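Local coordinates for protein aminoglycoside N(6')acetyltransferase (Legionella pneumophila subsp. pneumophila, PDB 3F5B) that probably transfers an acyl group, as a GNAT-family enzyme named for acetylating aminoglycoside antibiotics at the 6'-amino group, at residues K128-N133 / L170-L175; F15-M20 / W67-N72. All blocks are in the same frame, centred on the assembly; numbering follows the deposited sequence.

Both contacts are antiparallel pairings in one seven-stranded mixed sheet, with centres about 20 Å apart and nearest atoms about 10 Å apart, so they do not touch. Interaction 2 joins the outermost strand 15-19 to strand 65-71, and interaction 1 joins the inner strand 129-132 to the end of strand 164-171 and the helix that follows it. Interaction 2 is the larger (619 against 343 Å²) and mostly buried, with aromatic and aliphatic contacts beside its four backbone bonds. Interaction 1 is partly buried: three backbone bonds, a few aliphatic contacts round Val130, and a polar margin of waters and a long salt bridge. Helix 109-123 covers one sheet face in both.

Interaction 1 of 2, residues K128-N133 / L170-L175; sequences KIVLIN and LCIEDL
The peptide carbonyls of Leu170 and Val130 are met in their own planes, by the N-H of Val130 (Val130 N to Leu170 O 3.0 Å) and of Leu170 (Leu170 N to Val130 O 2.9 Å). Lys128 O is used differently. Ile172 N donates to it from above, 36° out of the carbonyl plane, at 3.0 Å, and water 1 donates to the same oxygen. The two in-plane bonds define an antiparallel hydrogen-bonded pair; Ile129 and Cys171 form the adjoining non-hydrogen-bonded pair, after which strand 164-171 turns into helix 172-178.

Ile172 covers the start of strand 129-132. With its CG1 beside the backbone N (chi1 -59°), the chain passes the Lys128 carbonyl and brings CD1 within 3.6 Å of Val130 CG2, the two side chains crossing at about a right angle. Ile120 of helix 109-123 packs on Ile172 and on Leu170, while Val130 reaches Val95 and Leu97 of strand 94-101, its parallel neighbour in this GNAT sheet.

At the margin the bent Lys128 chain carries NZ to a long salt bridge with Glu173 OE2 (3.6 Å). Water 2 lies between the same two atoms, accepting from Lys128 NZ and probably donating to Glu173 OE2, and Lys176 also pairs with OE2.

The first N-H groups of the helix thus have separate acceptors: Lys128 O for Ile172, water 1 for Glu173 (2.8 Å) and, in one of two modelled conformers, the capping sulfur of N-cap Cys171 for Asp174. The helix dipole would probably polarise the Lys128 carbonyl further.

Interaction 2 of 2, residues F15-M20 / W67-N72; sequences FCFKQM and WIAYDN
Phe17 meets Ala69 on the tightly packed face of this strand pair: CD1 and CE1 of the ring both come to 3.6 Å from Ala69 CB. Phe15 lies on the same face, its ring edge directed at Tyr70 O and Asp71 CB, and Met115 of helix 109-123 covers both phenylalanines.

Four backbone bonds fix the register, the shortest being Tyr70 N to Cys16 O at 2.7 Å. They pair the first two strands of the GNAT fold, antiparallel neighbours joined through intervening helices, with 15-19 at the sheet's edge.

At the pair's other end, exposed Gln19 runs beside buried Trp67 in a CH-pi contact: its CG sits over one face of the six-membered ring, 3.8 Å from the centroid and 14° off the normal, while the amide plane stands 79° to the indole. Thr81 takes the indole N-H.

The opposite face is looser. Cys16, seen in a disulfide, has CB 4.0 Å from Tyr70 CB, and Lys18 brings CG only to 4.2 Å from Tyr70 CE1. Tyr70 OH bonds to Gln24. Beside this more open patch the face closes again, as Ile68 CB meets the selenium of Met20, a selenomethionine, at 3.8 Å in one of its two modelled conformers, beneath helices 25-31 and 43-57.

Interaction 1 of 2, residues K128-N133 / L170-L175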
ATOM      1  N   LYS A 128       5.768  -4.188  13.348  1.00 32.70           N
ATOM      2  CA  LYS A 128       6.023  -5.636  13.312  1.00 32.47           C
ATOM      3  C   LYS A 128       5.474  -6.330  12.071  1.00 30.22           C
ATOM      4  O   LYS A 128       6.110  -7.195  11.498  1.00 30.43           O
ATOM      5  CB  LYS A 128       5.460  -6.314  14.568  1.00 33.93           C
ATOM      6  CG  LYS A 128       6.469  -6.506  15.686  1.00 37.61           C
ATOM      7  CD  LYS A 128       7.076  -5.183  16.156  1.00 39.04           C
ATOM      8  CE  LYS A 128       8.578  -5.326  16.388  1.00 40.44           C
ATOM      9  NZ  LYS A 128       9.299  -5.479  15.077  1.00 41.43           N
ATOM     10  N   ILE A 129       4.281  -5.931  11.656  1.00 29.51           N
ATOM     11  CA  ILE A 129       3.470  -6.700  10.707  1.00 29.17           C
ATOM     12  C   ILE A 129       2.825  -5.733   9.735  1.00 27.55           C
ATOM     13  O   ILE A 129       2.307  -4.703  10.168  1.00 27.03           O
ATOM     14  CB  ILE A 129       2.343  -7.477  11.488  1.00 29.92           C
ATOM     15  CG1 ILE A 129       2.955  -8.395  12.556  1.00 30.75           C
ATOM     16  CG2 ILE A 129       1.382  -8.242  10.531  1.00 28.75           C
ATOM     17  CD1 ILE A 129       3.781  -9.532  11.974  1.00 31.45           C
ATOM     18  N   VAL A 130       2.908  -6.041   8.434  1.00 25.97           N
ATOM     19  CA  VAL A 130       2.154  -5.328   7.399  1.00 25.79           C
ATOM     20  C   VAL A 130       1.111  -6.276   6.817  1.00 25.41           C
ATOM     21  O   VAL A 130       1.398  -7.444   6.558  1.00 25.71           O
ATOM     22  CB  VAL A 130       3.051  -4.784   6.216  1.00 25.63           C
ATOM     23  CG1 VAL A 130       2.180  -4.059   5.156  1.00 25.89           C
ATOM     24  CG2 VAL A 130       4.133  -3.853   6.749  1.00 26.06           C
ATOM     25  N   LEU A 131      -0.097  -5.762   6.609  1.00 26.02           N
ATOM     26  CA  LEU A 131      -1.161  -6.534   5.983  1.00 26.30           C
ATOM     27  C   LEU A 131      -1.541  -5.888   4.673  1.00 26.35           C
ATOM     28  O   LEU A 131      -1.621  -4.661   4.582  1.00 27.42           O
ATOM     29  CB  LEU A 131      -2.388  -6.607   6.891  1.00 25.91           C
ATOM     30  CG  LEU A 131      -2.161  -7.195   8.285  1.00 25.82           C
ATOM     31  CD1 LEU A 131      -3.384  -6.929   9.158  1.00 27.07           C
ATOM     32  CD2 LEU A 131      -1.843  -8.689   8.206  1.00 27.03           C
ATOM     33  N   ILE A 132      -1.776  -6.731   3.665  1.00 25.97           N
ATOM     34  CA  ILE A 132      -2.319  -6.303   2.374  1.00 24.68           C
ATOM     35  C   ILE A 132      -3.437  -7.239   1.917  1.00 26.76           C
ATOM     36  O   ILE A 132      -3.404  -8.445   2.206  1.00 26.49           O
ATOM     37  CB  ILE A 132      -1.196  -6.135   1.312  1.00 24.14           C
ATOM     38  CG1 ILE A 132      -1.656  -5.215   0.187  1.00 24.29           C
ATOM     39  CG2 ILE A 132      -0.659  -7.478   0.821  1.00 23.08           C
ATOM     40  CD1 ILE A 132      -0.452  -4.450  -0.512  1.00 28.07           C
ATOM     41  N   ASN A 133      -4.424  -6.682   1.211  1.00 25.48           N
ATOM     42  CA  ASN A 133      -5.702  -7.392   1.023  1.00 28.14           C
ATOM     43  C   ASN A 133      -6.220  -7.411  -0.422  1.00 26.96           C
ATOM     44  O   ASN A 133      -7.275  -6.851  -0.687  1.00 28.15           O
ATOM     45  CB  ASN A 133      -6.755  -6.753   1.934  1.00 28.53           C
ATOM     46  CG  ASN A 133      -6.450  -6.975   3.411  1.00 31.24           C
ATOM     47  OD1 ASN A 133      -6.646  -8.066   3.927  1.00 30.44           O
ATOM     48  ND2 ASN A 133      -5.944  -5.940   4.084  1.00 30.94           N
ATOM     49  N   LEU A 170       3.047  -9.724   6.051  1.00 29.34           N
ATOM     50  CA  LEU A 170       4.508  -9.657   5.943  0.50 29.79           C
ATOM     51  C   LEU A 170       5.136  -9.343   7.295  1.00 29.61           C
ATOM     52  O   LEU A 170       4.688  -8.431   7.983  1.00 28.77           O
ATOM     53  CB  LEU A 170       4.922  -8.607   4.906  0.50 29.45           C
ATOM     54  CG  LEU A 170       6.412  -8.304   4.703  0.50 29.88           C
ATOM     55  CD1 LEU A 170       7.179  -9.552   4.320  0.50 30.05           C
ATOM     56  CD2 LEU A 170       6.566  -7.244   3.633  0.50 29.74           C
ATOM     57  N   CYS A 171       6.172 -10.099   7.650  1.00 29.85           N
ATOM     58  CA  CYS A 171       6.917  -9.851   8.879  0.50 30.18           C
ATOM     59  C   CYS A 171       8.082  -8.889   8.630  1.00 30.83           C
ATOM     60  O   CYS A 171       9.046  -9.234   7.945  1.00 30.93           O
ATOM     61  CB  CYS A 171       7.408 -11.165   9.482  0.50 29.76           C
ATOM     62  SG  CYS A 171       8.568 -10.945  10.822  0.50 29.22           S
ATOM     63  N   ILE A 172       7.987  -7.691   9.200  1.00 30.31           N
ATOM     64  CA  ILE A 172       9.006  -6.657   8.976  1.00 30.67           C
ATOM     65  C   ILE A 172      10.404  -7.125   9.406  1.00 31.99           C
ATOM     66  O   ILE A 172      11.388  -6.852   8.718  1.00 31.10           O
ATOM     67  CB  ILE A 172       8.566  -5.304   9.589  1.00 30.76           C
ATOM     68  CG1 ILE A 172       7.233  -4.875   8.926  1.00 30.56           C
ATOM     69  CG2 ILE A 172       9.670  -4.226   9.520  1.00 31.32           C
ATOM     70  CD1 ILE A 172       6.757  -3.457   9.249  1.00 29.87           C
ATOM     71  N   GLU A 173      10.489  -7.881  10.498  1.00 32.43           N
ATOM     72  CA  GLU A 173      11.794  -8.334  10.971  1.00 34.84           C
ATOM     73  C   GLU A 173      12.413  -9.412  10.073  1.00 35.32           C
ATOM     74  O   GLU A 173      13.625  -9.423   9.883  1.00 35.82           O
ATOM     75  CB  GLU A 173      11.751  -8.734  12.446  1.00 36.02           C
ATOM     76  CG  GLU A 173      11.588  -7.535  13.425  1.00 37.36           C
ATOM     77  CD  GLU A 173      12.711  -6.464  13.357  1.00 38.94           C
ATOM     78  OE1 GLU A 173      13.914  -6.807  13.397  1.00 38.82           O
ATOM     79  OE2 GLU A 173      12.384  -5.254  13.289  1.00 40.29           O
ATOM     80  N   ASP A 174      11.587 -10.271   9.479  1.00 35.39           N
ATOM     81  CA  ASP A 174      12.054 -11.155   8.409  1.00 36.25           C
ATOM     82  C   ASP A 174      12.553 -10.355   7.225  1.00 36.15           C
ATOM     83  O   ASP A 174      13.608 -10.663   6.674  1.00 35.75           O
ATOM     84  CB  ASP A 174      10.948 -12.074   7.915  1.00 37.97           C
ATOM     85  CG  ASP A 174      10.679 -13.215   8.851  1.00 40.17           C
ATOM     86  OD1 ASP A 174      11.593 -13.615   9.603  1.00 41.38           O
ATOM     87  OD2 ASP A 174       9.535 -13.721   8.846  1.00 42.59           O
ATOM     88  N   LEU A 175      11.785  -9.341   6.831  1.00 35.98           N
ATOM     89  CA  LEU A 175      12.182  -8.469   5.729  1.00 36.39           C
ATOM     90  C   LEU A 175      13.592  -7.925   5.956  1.00 37.61           C
ATOM     91  O   LEU A 175      14.436  -8.022   5.073  1.00 36.15           O
ATOM     92  CB  LEU A 175      11.191  -7.318   5.516  1.00 35.96           C
ATOM     93  CG  LEU A 175      11.645  -6.220   4.526  1.00 36.04           C
ATOM     94  CD1 LEU A 175      12.025  -6.809   3.161  1.00 36.49           C
ATOM     95  CD2 LEU A 175      10.607  -5.088   4.348  1.00 34.39           C
TER
HETATM   96  O   HOH W   1       8.436  -8.319  12.392  1.00 31.38           O
HETATM   97  O   HOH W   2      10.124  -3.959  12.951  1.00 32.83           O

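Interaction 2 of 2, residues F15-M20 / W67-N72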
ATOM      1  N   PHE A  15      13.751   5.232  -4.009  1.00 24.71           N
ATOM      2  CA  PHE A  15      12.519   5.991  -3.922  1.00 26.00           C
ATOM      3  C   PHE A  15      12.366   6.815  -2.639  1.00 27.09           C
ATOM      4  O   PHE A  15      12.994   6.516  -1.608  1.00 25.72           O
ATOM      5  CB  PHE A  15      11.314   5.048  -4.025  1.00 26.83           C
ATOM      6  CG  PHE A  15      11.349   4.155  -5.234  1.00 26.78           C
ATOM      7  CD1 PHE A  15      11.420   4.705  -6.513  1.00 25.95           C
ATOM      8  CD2 PHE A  15      11.286   2.776  -5.090  1.00 26.75           C
ATOM      9  CE1 PHE A  15      11.413   3.872  -7.634  1.00 25.01           C
ATOM     10  CE2 PHE A  15      11.312   1.936  -6.204  1.00 26.78           C
ATOM     11  CZ  PHE A  15      11.382   2.486  -7.465  1.00 26.41           C
ATOM     12  N   CYS A  16      11.510   7.832  -2.738  1.00 26.62           N
ATOM     13  CA  CYS A  16      11.222   8.767  -1.661  1.00 29.65           C
ATOM     14  C   CYS A  16       9.724   8.704  -1.416  1.00 27.98           C
ATOM     15  O   CYS A  16       8.951   8.563  -2.368  1.00 28.62           O
ATOM     16  CB  CYS A  16      11.599  10.178  -2.115  1.00 33.01           C
ATOM     17  SG  CYS A  16      11.308  11.434  -0.868  1.00 42.38           S
ATOM     18  N   PHE A  17       9.309   8.787  -0.160  1.00 25.77           N
ATOM     19  CA  PHE A  17       7.878   8.702   0.182  1.00 25.52           C
ATOM     20  C   PHE A  17       7.507   9.869   1.105  1.00 25.71           C
ATOM     21  O   PHE A  17       8.272  10.218   2.024  1.00 26.02           O
ATOM     22  CB  PHE A  17       7.550   7.353   0.875  1.00 24.40           C
ATOM     23  CG  PHE A  17       8.017   6.145   0.098  1.00 24.82           C
ATOM     24  CD1 PHE A  17       7.195   5.563  -0.850  1.00 23.02           C
ATOM     25  CD2 PHE A  17       9.302   5.597   0.326  1.00 25.12           C
ATOM     26  CE1 PHE A  17       7.639   4.403  -1.595  1.00 24.49           C
ATOM     27  CE2 PHE A  17       9.772   4.473  -0.417  1.00 24.18           C
ATOM     28  CZ  PHE A  17       8.951   3.886  -1.392  1.00 24.16           C
ATOM     29  N   LYS A  18       6.351  10.467   0.857  1.00 24.33           N
ATOM     30  CA  LYS A  18       5.858  11.546   1.712  1.00 24.49           C
ATOM     31  C   LYS A  18       4.368  11.480   1.850  1.00 24.22           C
ATOM     32  O   LYS A  18       3.683  11.027   0.958  1.00 24.48           O
ATOM     33  CB  LYS A  18       6.261  12.968   1.237  1.00 27.94           C
ATOM     34  CG  LYS A  18       6.884  13.142  -0.139  1.00 30.97           C
ATOM     35  CD  LYS A  18       8.434  12.995  -0.093  1.00 32.55           C
ATOM     36  CE  LYS A  18       9.263  14.347   0.076  1.00 33.46           C
ATOM     37  NZ  LYS A  18       9.849  14.615   1.486  1.00 29.16           N
ATOM     38  N   GLN A  19       3.869  11.992   2.968  1.00 24.15           N
ATOM     39  CA  GLN A  19       2.457  12.177   3.123  1.00 24.60           C
ATOM     40  C   GLN A  19       2.005  13.183   2.084  1.00 26.72           C
ATOM     41  O   GLN A  19       2.718  14.125   1.741  1.00 26.64           O
ATOM     42  CB  GLN A  19       2.106  12.605   4.541  1.00 24.27           C
ATOM     43  CG  GLN A  19       2.294  11.434   5.497  1.00 25.26           C
ATOM     44  CD  GLN A  19       2.215  11.787   6.967  1.00 26.77           C
ATOM     45  OE1 GLN A  19       1.779  12.870   7.345  1.00 26.65           O
ATOM     46  NE2 GLN A  19       2.681  10.847   7.825  1.00 29.00           N
HETATM   47  N   MSE A  20       0.814  12.969   1.555  1.00 28.32           N
HETATM   48  CA  MSE A  20       0.211  13.850   0.565  0.50 28.64           C
HETATM   49  C   MSE A  20       0.002  15.257   1.096  1.00 29.98           C
HETATM   50  O   MSE A  20      -0.318  15.428   2.279  1.00 26.14           O
HETATM   51  CB  MSE A  20      -1.152  13.279   0.186  0.50 30.03           C
HETATM   52  CG  MSE A  20      -1.074  11.993  -0.596  0.50 31.46           C
HETATM   53 SE   MSE A  20      -0.744  12.430  -2.449  0.50 32.68          SE
HETATM   54  CE  MSE A  20      -2.405  13.407  -2.836  0.50 31.68           C
ATOM     55  N   TRP A  67      -0.238   8.657   1.086  1.00 25.87           N
ATOM     56  CA  TRP A  67       1.158   8.833   0.713  1.00 25.19           C
ATOM     57  C   TRP A  67       1.330   8.883  -0.799  1.00 26.35           C
ATOM     58  O   TRP A  67       0.479   8.383  -1.581  1.00 25.33           O
ATOM     59  CB  TRP A  67       2.030   7.650   1.199  1.00 24.82           C
ATOM     60  CG  TRP A  67       1.949   7.306   2.637  1.00 25.82           C
ATOM     61  CD1 TRP A  67       1.002   6.522   3.249  1.00 26.51           C
ATOM     62  CD2 TRP A  67       2.865   7.697   3.650  1.00 25.84           C
ATOM     63  NE1 TRP A  67       1.300   6.382   4.604  1.00 26.20           N
ATOM     64  CE2 TRP A  67       2.435   7.102   4.868  1.00 26.99           C
ATOM     65  CE3 TRP A  67       4.031   8.490   3.654  1.00 25.86           C
ATOM     66  CZ2 TRP A  67       3.114   7.295   6.080  1.00 27.01           C
ATOM     67  CZ3 TRP A  67       4.717   8.652   4.857  1.00 25.89           C
ATOM     68  CH2 TRP A  67       4.261   8.057   6.052  1.00 26.31           C
ATOM     69  N   ILE A  68       2.471   9.457  -1.197  1.00 25.88           N
ATOM     70  CA  ILE A  68       2.893   9.504  -2.601  1.00 25.73           C
ATOM     71  C   ILE A  68       4.359   9.022  -2.654  1.00 26.59           C
ATOM     72  O   ILE A  68       5.165   9.380  -1.786  1.00 26.84           O
ATOM     73  CB  ILE A  68       2.645  10.932  -3.233  1.00 25.32           C
ATOM     74  CG1 ILE A  68       2.998  10.999  -4.739  1.00 27.42           C
ATOM     75  CG2 ILE A  68       3.346  12.070  -2.464  1.00 26.19           C
ATOM     76  CD1 ILE A  68       2.283  12.216  -5.420  1.00 27.35           C
ATOM     77  N   ALA A  69       4.685   8.206  -3.653  1.00 24.71           N
ATOM     78  CA  ALA A  69       6.064   7.710  -3.864  1.00 23.44           C
ATOM     79  C   ALA A  69       6.679   8.467  -5.013  1.00 24.22           C
ATOM     80  O   ALA A  69       6.009   8.668  -6.047  1.00 23.68           O
ATOM     81  CB  ALA A  69       6.034   6.224  -4.198  1.00 24.87           C
ATOM     82  N   TYR A  70       7.956   8.840  -4.861  1.00 23.90           N
ATOM     83  CA  TYR A  70       8.700   9.591  -5.863  1.00 24.95           C
ATOM     84  C   TYR A  70       9.918   8.796  -6.335  1.00 25.82           C
ATOM     85  O   TYR A  70      10.544   8.103  -5.539  1.00 24.35           O
ATOM     86  CB  TYR A  70       9.213  10.913  -5.271  1.00 27.10           C
ATOM     87  CG  TYR A  70       8.167  11.991  -5.275  1.00 29.99           C
ATOM     88  CD1 TYR A  70       7.162  12.024  -4.298  1.00 31.74           C
ATOM     89  CD2 TYR A  70       8.154  12.952  -6.273  1.00 31.43           C
ATOM     90  CE1 TYR A  70       6.173  13.022  -4.314  1.00 33.10           C
ATOM     91  CE2 TYR A  70       7.181  13.943  -6.305  1.00 33.39           C
ATOM     92  CZ  TYR A  70       6.199  13.967  -5.322  1.00 34.71           C
ATOM     93  OH  TYR A  70       5.252  14.965  -5.382  1.00 38.51           O
ATOM     94  N   ASP A  71      10.235   8.923  -7.625  1.00 26.78           N
ATOM     95  CA  ASP A  71      11.498   8.448  -8.169  1.00 25.86           C
ATOM     96  C   ASP A  71      12.212   9.748  -8.575  1.00 27.40           C
ATOM     97  O   ASP A  71      11.892  10.334  -9.606  1.00 25.70           O
ATOM     98  CB  ASP A  71      11.224   7.552  -9.372  1.00 24.87           C
ATOM     99  CG  ASP A  71      12.492   7.051 -10.036  1.00 25.51           C
ATOM    100  OD1 ASP A  71      13.532   6.897  -9.341  1.00 26.07           O
ATOM    101  OD2 ASP A  71      12.429   6.806 -11.252  1.00 23.69           O
ATOM    102  N   ASN A  72      13.122  10.217  -7.718  1.00 28.61           N
ATOM    103  CA  ASN A  72      13.676  11.576  -7.817  1.00 31.13           C
ATOM    104  C   ASN A  72      12.543  12.600  -7.870  1.00 31.71           C
ATOM    105  O   ASN A  72      11.685  12.629  -6.971  1.00 32.85           O
ATOM    106  CB  ASN A  72      14.613  11.689  -9.026  1.00 33.81           C
ATOM    107  CG  ASN A  72      15.871  10.873  -8.852  1.00 37.18           C
ATOM    108  OD1 ASN A  72      16.323  10.642  -7.714  1.00 38.75           O
ATOM    109  ND2 ASN A  72      16.461  10.428  -9.975  1.00 37.61           N
TER